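Local coordinates for conserved hypothetical secreted protein (Helicobacter pylori, PDB 4RNZ) that is a cell shape-determining M23B-family metallopeptidase, which probably uses a bound zinc ion to cleave peptide bonds in peptidoglycan, at residues D104-K107 and A108-P112; D144-G148 and Q149-Q153; N116-M119 and N120-K124. All blocks are in the same frame, centred on the assembly; numbering follows the deposited sequence.

All three contacts are local, each within one continuous run of chain, and all belong to the second domain of Csd3. Contact 1 comes first, at the C-terminal end of helix 101-109; contact 3 follows at the end of helix 112-121, and contact 2 is last, in the hairpin of strands 136-146 and 149-151. The centres of contacts 1 and 3 lie about 15 Å apart, and Ile105 meets Leu118 and Met119 between the two successive helices. Contact 2 is about 23 Å from contact 3, centre to centre, yet Gln153 and Gln117 probably share a hydrogen bond. They mark two successive helices and a hairpin of the sheet those helices lie against, away from the zinc site.

Contact 1 (D104-K107 and A108-P112); sequences DIIK and ATNDP
Ile106 lays its CD1 methyl against the peptide link between Asp111 and Pro112, with CD1 3.4 Å from Pro112 N and 3.8 Å from CG of the same proline ring. The fit is tight, for CD1 also comes within 3.5 Å of Pro112 CA. CG1 leaves the backbone beside the Ile106 N (chi1 -61°), and a second bend at chi2 brings CD1 over to the proline as the chain doubles back beyond the helix.

One residue earlier, Ile105 O is gripped twice by Thr109. The threonine N reaches it at 2.9 Å, nearly along the C=O axis, while OG1 donates to the same oxygen at 2.7 Å from above the carbonyl plane. The hydroxyl sits between the backbone N and the carbonyl carbon of its own residue (chi1 66°), which turns it back toward the preceding turn. It has a second job: OG1 accepts from Asp111 N at 3.0 Å, an ST turn that fastens the outgoing chain to the helix end. Asn110, with positive phi, is where the helical path is left, and its N still bonds Ile106 O at 2.7 Å.

Asp111 then N-caps the next helix through Leu113 N and forms a salt bridge with Arg143. This corner therefore joins helix 101-109 to helix 112-121: Ile105 packs on Ala115 and Leu118 of the second helix, while Ala108 and Thr109 rest on Leu93 of strand 87-96.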
loop_
_atom_site.group_PDB
_atom_site.type_symbol
_atom_site.label_atom_id
_atom_site.label_comp_id
_atom_site.label_asym_id
_atom_site.label_seq_id
_atom_site.Cartn_x
_atom_site.Cartn_y
_atom_site.Cartn_z
ATOM N N ASP A 104 -19.369 11.129 -7.000
ATOM C CA ASP A 104 -18.795 12.042 -7.964
ATOM C C ASP A 104 -17.395 11.630 -8.430
ATOM O O ASP A 104 -17.102 11.682 -9.628
ATOM C CB ASP A 104 -18.800 13.457 -7.417
ATOM C CG ASP A 104 -20.208 14.048 -7.348
ATOM O OD1 ASP A 104 -21.147 13.500 -7.970
ATOM O OD2 ASP A 104 -20.382 15.050 -6.634
ATOM N N ILE A 105 -16.537 11.204 -7.506
ATOM C CA ILE A 105 -15.206 10.728 -7.904
ATOM C C ILE A 105 -15.338 9.538 -8.838
ATOM O O ILE A 105 -14.626 9.442 -9.848
ATOM C CB ILE A 105 -14.348 10.352 -6.683
ATOM C CG1 ILE A 105 -13.967 11.630 -5.937
ATOM C CG2 ILE A 105 -13.072 9.619 -7.100
ATOM C CD1 ILE A 105 -13.618 11.413 -4.491
ATOM N N ILE A 106 -16.254 8.629 -8.519
ATOM C CA ILE A 106 -16.456 7.463 -9.398
ATOM C C ILE A 106 -16.962 7.913 -10.770
ATOM O O ILE A 106 -16.510 7.415 -11.806
ATOM C CB ILE A 106 -17.420 6.444 -8.789
ATOM C CG1 ILE A 106 -16.871 5.908 -7.459
ATOM C CG2 ILE A 106 -17.686 5.292 -9.758
ATOM C CD1 ILE A 106 -15.590 5.136 -7.576
ATOM N N LYS A 107 -17.886 8.863 -10.785
ATOM C CA LYS A 107 -18.384 9.363 -12.064
ATOM C C LYS A 107 -17.245 9.865 -12.936
ATOM O O LYS A 107 -17.202 9.554 -14.122
ATOM C CB LYS A 107 -19.412 10.475 -11.890
ATOM C CG LYS A 107 -20.049 10.859 -13.222
ATOM C CD LYS A 107 -20.725 12.219 -13.202
ATOM C CE LYS A 107 -21.387 12.473 -14.553
ATOM N NZ LYS A 107 -21.887 13.871 -14.696
ATOM N N ALA A 108 -16.312 10.617 -12.342
ATOM C CA ALA A 108 -15.222 11.251 -13.097
ATOM C C ALA A 108 -14.030 10.358 -13.420
ATOM O O ALA A 108 -13.286 10.646 -14.369
ATOM C CB ALA A 108 -14.738 12.482 -12.353
ATOM N N THR A 109 -13.821 9.292 -12.642
ATOM C CA THR A 109 -12.606 8.458 -12.811
ATOM C C THR A 109 -12.865 6.976 -13.007
ATOM O O THR A 109 -11.952 6.234 -13.331
ATOM C CB THR A 109 -11.722 8.565 -11.552
ATOM O OG1 THR A 109 -12.417 7.966 -10.436
ATOM C CG2 THR A 109 -11.410 10.027 -11.250
ATOM N N ASN A 110 -14.089 6.553 -12.731
ATOM C CA ASN A 110 -14.444 5.158 -12.622
ATOM C C ASN A 110 -13.475 4.357 -11.732
ATOM O O ASN A 110 -13.223 3.179 -11.987
ATOM C CB ASN A 110 -14.545 4.537 -14.014
ATOM C CG ASN A 110 -15.295 3.228 -14.002
ATOM O OD1 ASN A 110 -16.366 3.105 -13.389
ATOM N ND2 ASN A 110 -14.737 2.230 -14.670
ATOM N N ASP A 111 -12.968 4.985 -10.673
ATOM C CA ASP A 111 -11.961 4.348 -9.830
ATOM C C ASP A 111 -12.261 4.354 -8.329
ATOM O O ASP A 111 -11.936 5.303 -7.624
ATOM C CB ASP A 111 -10.613 4.970 -10.056
ATOM C CG ASP A 111 -9.525 4.251 -9.265
ATOM O OD1 ASP A 111 -9.740 3.105 -8.831
ATOM O OD2 ASP A 111 -8.483 4.836 -9.081
ATOM N N PRO A 112 -12.821 3.257 -7.843
ATOM C CA PRO A 112 -13.071 3.057 -6.419
ATOM C C PRO A 112 -11.817 3.140 -5.552
ATOM O O PRO A 112 -11.896 3.558 -4.408
ATOM C CB PRO A 112 -13.715 1.670 -6.367
ATOM C CG PRO A 112 -14.339 1.498 -7.716
ATOM C CD PRO A 112 -13.377 2.159 -8.661
#

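Contact 2 (D144-G148 and Q149-Q153); sequences DYRVG and QAFGQ. With PO4 (phosphate ion), chain G.
A water ties the two strands together where the chain turns its corner: it accepts from Asp144 N at 2.7 Å and donates to Phe151 O, also at 2.7 Å, and to Gln153 O. Nearby, Phe151 N binds Asp144 O at 3.0 Å. At the far end Arg146 and Gln149 exchange backbone bonds, N to O, each 2.9 Å long, closing a type I' turn through Val147 and Gly148.

On one face of the hairpin Arg146 runs over the Phe151 ring. Its CD stands over that ring toward the rim, while CG comes to 3.5 Å from Phe151 CE1; the guanidinium plane is turned 76° from the ring, and NH2 is hydrogen-bonded to Gln67 OE1. Phe151 CG lies between its own backbone N and carbonyl carbon (chi1 70°), swinging the ring back across the partner strand, where CE1 also meets Asp144 CB at 3.7 Å. On the other face, the Ala150 methyl makes an off-centre CH-pi contact with Tyr145, its CB 3.7 Å from CE2. The Tyr145 hydroxyl points to a phosphate ion, also held by Lys89 and Lys91.

The hairpin is formed by the end of strand 136-146 and the short strand 149-151; 136-146 pairs antiparallel with strand 87-96, and Arg146 touches Leu59 and Pro61 of strand 55-61.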
loop_
_atom_site.group_PDB
_atom_site.type_symbol
_atom_site.label_atom_id
_atom_site.label_comp_id
_atom_site.label_asym_id
_atom_site.label_seq_id
_atom_site.Cartn_x
_atom_site.Cartn_y
_atom_site.Cartn_z
ATOM N N ASP A 144 0.535 3.789 -11.758
ATOM C CA ASP A 144 1.668 3.105 -12.392
ATOM C C ASP A 144 1.142 2.112 -13.433
ATOM O O ASP A 144 0.112 1.480 -13.216
ATOM C CB ASP A 144 2.555 2.405 -11.371
ATOM C CG ASP A 144 3.309 3.358 -10.475
ATOM O OD1 ASP A 144 3.491 4.536 -10.798
ATOM O OD2 ASP A 144 3.770 2.895 -9.429
ATOM N N TYR A 145 1.849 2.001 -14.555
ATOM C CA TYR A 145 1.390 1.210 -15.701
ATOM C C TYR A 145 2.474 0.251 -16.184
ATOM O O TYR A 145 3.648 0.611 -16.223
ATOM C CB TYR A 145 1.053 2.132 -16.874
ATOM C CG TYR A 145 -0.141 3.004 -16.626
ATOM C CD1 TYR A 145 -0.032 4.178 -15.873
ATOM C CD2 TYR A 145 -1.373 2.676 -17.137
ATOM C CE1 TYR A 145 -1.144 4.987 -15.640
ATOM C CE2 TYR A 145 -2.491 3.484 -16.915
ATOM C CZ TYR A 145 -2.371 4.628 -16.162
ATOM O OH TYR A 145 -3.492 5.429 -15.944
ATOM N N ARG A 146 2.047 -0.945 -16.573
ATOM C CA ARG A 146 2.912 -1.946 -17.203
ATOM C C ARG A 146 2.293 -2.316 -18.518
ATOM O O ARG A 146 1.134 -2.743 -18.559
ATOM C CB ARG A 146 2.987 -3.217 -16.370
ATOM C CG ARG A 146 3.857 -3.078 -15.181
ATOM C CD ARG A 146 3.804 -4.372 -14.409
ATOM N NE ARG A 146 4.708 -5.367 -14.981
ATOM C CZ ARG A 146 5.083 -6.457 -14.337
ATOM N NH1 ARG A 146 4.637 -6.658 -13.101
ATOM N NH2 ARG A 146 5.935 -7.318 -14.902
ATOM N N VAL A 147 3.086 -2.175 -19.560
ATOM C CA VAL A 147 2.639 -2.223 -20.960
ATOM C C VAL A 147 1.220 -1.696 -21.142
ATOM O O VAL A 147 0.309 -2.393 -21.567
ATOM C CB VAL A 147 2.872 -3.607 -21.602
ATOM C CG1 VAL A 147 2.022 -4.690 -20.941
ATOM C CG2 VAL A 147 2.648 -3.541 -23.118
ATOM N N GLY A 148 1.059 -0.443 -20.740
ATOM C CA GLY A 148 -0.159 0.302 -20.973
ATOM C C GLY A 148 -1.229 0.091 -19.932
ATOM O O GLY A 148 -2.232 0.780 -19.967
ATOM N N GLN A 149 -1.003 -0.824 -18.987
ATOM C CA GLN A 149 -2.049 -1.301 -18.118
ATOM C C GLN A 149 -1.787 -0.883 -16.674
ATOM O O GLN A 149 -0.756 -1.232 -16.107
ATOM C CB GLN A 149 -2.052 -2.810 -18.183
ATOM C CG GLN A 149 -3.276 -3.447 -17.591
ATOM C CD GLN A 149 -4.254 -3.891 -18.652
ATOM O OE1 GLN A 149 -4.084 -3.590 -19.844
ATOM N NE2 GLN A 149 -5.281 -4.624 -18.232
ATOM N N ALA A 150 -2.733 -0.186 -16.060
ATOM C CA ALA A 150 -2.535 0.263 -14.692
ATOM C C ALA A 150 -2.479 -0.942 -13.768
ATOM O O ALA A 150 -3.137 -1.948 -13.998
ATOM C CB ALA A 150 -3.654 1.194 -14.267
ATOM N N PHE A 151 -1.670 -0.852 -12.732
ATOM C CA PHE A 151 -1.630 -1.910 -11.735
ATOM C C PHE A 151 -1.436 -1.303 -10.356
ATOM O O PHE A 151 -1.007 -0.156 -10.229
ATOM C CB PHE A 151 -0.496 -2.904 -12.039
ATOM C CG PHE A 151 0.871 -2.343 -11.810
ATOM C CD1 PHE A 151 1.498 -1.604 -12.795
ATOM C CD2 PHE A 151 1.533 -2.550 -10.620
ATOM C CE1 PHE A 151 2.744 -1.063 -12.573
ATOM C CE2 PHE A 151 2.787 -2.031 -10.403
ATOM C CZ PHE A 151 3.394 -1.291 -11.380
ATOM N N GLY A 152 -1.723 -2.091 -9.327
ATOM C CA GLY A 152 -1.562 -1.641 -7.955
ATOM C C GLY A 152 -2.606 -0.572 -7.670
ATOM O O GLY A 152 -3.704 -0.614 -8.199
ATOM N N GLN A 153 -2.246 0.424 -6.887
ATOM C CA GLN A 153 -3.202 1.454 -6.515
ATOM C C GLN A 153 -2.619 2.778 -6.931
ATOM O O GLN A 153 -1.417 2.902 -7.123
ATOM C CB GLN A 153 -3.468 1.436 -4.994
ATOM C CG GLN A 153 -4.364 0.275 -4.513
ATOM C CD GLN A 153 -5.098 0.568 -3.199
ATOM O OE1 GLN A 153 -5.481 1.698 -2.908
ATOM N NE2 GLN A 153 -5.311 -0.465 -2.411
HETATM P P PO4 G . -5.449 5.711 -18.693
HETATM O O1 PO4 G . -5.432 5.228 -17.249
HETATM O O2 PO4 G . -6.845 5.494 -19.228
HETATM O O3 PO4 G . -4.456 4.954 -19.550
HETATM O O4 PO4 G . -5.086 7.169 -18.842
HETATM O O HOH W 1 -0.866 2.524 -9.795
#

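Contact 3 (N116-M119 and N120-K124)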
loop_
_atom_site.group_PDB
_atom_site.type_symbol
_atom_site.label_atom_id
_atom_site.label_comp_id
_atom_site.label_asym_id
_atom_site.label_seq_id
_atom_site.Cartn_x
_atom_site.Cartn_y
_atom_site.Cartn_z
ATOM N N ASN A 116 -11.710 5.600 -2.418
ATOM C CA ASN A 116 -11.443 5.084 -1.058
ATOM C C ASN A 116 -10.247 5.748 -0.390
ATOM O O ASN A 116 -10.270 6.000 0.822
ATOM C CB ASN A 116 -11.141 3.577 -1.066
ATOM C CG ASN A 116 -12.323 2.731 -1.434
ATOM O OD1 ASN A 116 -13.483 3.153 -1.369
ATOM N ND2 ASN A 116 -12.034 1.487 -1.786
ATOM N N GLN A 117 -9.188 5.993 -1.167
ATOM C CA GLN A 117 -8.021 6.709 -0.662
ATOM C C GLN A 117 -8.384 8.113 -0.193
ATOM O O GLN A 117 -7.930 8.547 0.861
ATOM C CB GLN A 117 -6.931 6.837 -1.710
ATOM C CG GLN A 117 -6.229 5.547 -1.981
ATOM C CD GLN A 117 -5.030 5.674 -2.905
ATOM O OE1 GLN A 117 -4.539 6.751 -3.193
ATOM N NE2 GLN A 117 -4.539 4.549 -3.333
ATOM N N LEU A 118 -9.223 8.809 -0.948
ATOM C CA LEU A 118 -9.661 10.151 -0.508
ATOM C C LEU A 118 -10.499 10.124 0.771
ATOM O O LEU A 118 -10.279 10.939 1.652
ATOM C CB LEU A 118 -10.421 10.894 -1.607
ATOM C CG LEU A 118 -10.555 12.379 -1.228
ATOM C CD1 LEU A 118 -9.315 13.171 -1.594
ATOM C CD2 LEU A 118 -11.771 12.979 -1.861
ATOM N N MET A 119 -11.464 9.213 0.852
ATOM C CA MET A 119 -12.306 9.089 2.030
ATOM C C MET A 119 -11.401 8.838 3.236
ATOM O O MET A 119 -11.534 9.484 4.271
ATOM C CB MET A 119 -13.292 7.929 1.903
ATOM C CG MET A 119 -14.286 7.970 0.745
ATOM S SD MET A 119 -15.224 9.502 0.517
ATOM C CE MET A 119 -14.113 10.403 -0.538
ATOM N N ASN A 120 -10.454 7.924 3.074
ATOM C CA ASN A 120 -9.537 7.579 4.145
ATOM C C ASN A 120 -8.611 8.723 4.550
ATOM O O ASN A 120 -8.360 8.914 5.729
ATOM C CB ASN A 120 -8.746 6.303 3.794
ATOM C CG ASN A 120 -9.557 5.040 4.016
ATOM O OD1 ASN A 120 -10.286 4.927 5.001
ATOM N ND2 ASN A 120 -9.414 4.057 3.112
ATOM N N ALA A 121 -8.115 9.475 3.578
ATOM C CA ALA A 121 -7.227 10.593 3.819
ATOM C C ALA A 121 -7.919 11.695 4.607
ATOM O O ALA A 121 -7.281 12.397 5.364
ATOM C CB ALA A 121 -6.713 11.167 2.509
ATOM N N TYR A 122 -9.216 11.850 4.387
ATOM C CA TYR A 122 -10.001 12.880 5.068
ATOM C C TYR A 122 -10.905 12.287 6.160
ATOM O O TYR A 122 -11.891 12.914 6.565
ATOM C CB TYR A 122 -10.820 13.651 4.029
ATOM C CG TYR A 122 -10.016 14.691 3.299
ATOM C CD1 TYR A 122 -9.825 15.961 3.843
ATOM C CD2 TYR A 122 -9.431 14.419 2.077
ATOM C CE1 TYR A 122 -9.066 16.921 3.199
ATOM C CE2 TYR A 122 -8.690 15.377 1.414
ATOM C CZ TYR A 122 -8.500 16.627 1.973
ATOM O OH TYR A 122 -7.763 17.585 1.309
ATOM N N LYS A 123 -10.577 11.096 6.657
ATOM C CA LYS A 123 -11.519 10.403 7.539
ATOM C C LYS A 123 -11.869 11.179 8.816
ATOM O O LYS A 123 -13.015 11.104 9.281
ATOM C CB LYS A 123 -11.070 8.985 7.915
ATOM C CG LYS A 123 -12.278 8.060 7.961
ATOM C CD LYS A 123 -12.090 6.754 8.707
ATOM C CE LYS A 123 -13.331 5.901 8.488
ATOM N NZ LYS A 123 -13.319 4.615 9.235
ATOM N N LYS A 124 -10.911 11.919 9.370
ATOM C CA LYS A 124 -11.180 12.707 10.585
ATOM C C LYS A 124 -11.457 14.183 10.295
ATOM O O LYS A 124 -11.515 15.000 11.202
ATOM C CB LYS A 124 -10.012 12.576 11.580
ATOM C CG LYS A 124 -9.749 11.167 12.101
ATOM C CD LYS A 124 -11.004 10.421 12.566
ATOM C CE LYS A 124 -11.781 11.184 13.639
ATOM N NZ LYS A 124 -13.005 10.460 14.082
#
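The last turn of helix 112-121 keeps its regular backbone bonds, Asn120 N to Asn116 O, Ala121 N to Gln117 O and Tyr122 N to Leu118 O (3.1 Å), before Tyr122 leaves helical geometry. Four residues apart, Leu118 and Tyr122 carry the side-chain contact and run obliquely past one another. Leu118 CD1 meets the ring at CE2, 3.8 Å away, and lies 3.9 Å from CD2. Leucine CG is trans to its own N (chi1 -167°), which carries the branch on toward the tyrosine. Leu118 O lies at the edge of the same ring, near its plane, 3.6 Å from Tyr122 CD2. On another side of the helix, the Asn120 amide folds back over the preceding turn, bringing ND2 to 3.1 Å from Asn116 O, although the angle is too poor for a hydrogen bond. Ala121 CB rests against Gln117 O at 3.3 Å.

Tyr122 is buried, its ring meeting Phe128 with planes about 15° apart. Leu118 and Tyr122 pack on Ala159, and Tyr122 also on Val161, of strand 153-163. The chemistry is thus divided: apolar groups meet the strand, while the Tyr122 hydroxyl has Tyr168 O and Gln117 NE2 has Pro154 O and Gln153 OE1.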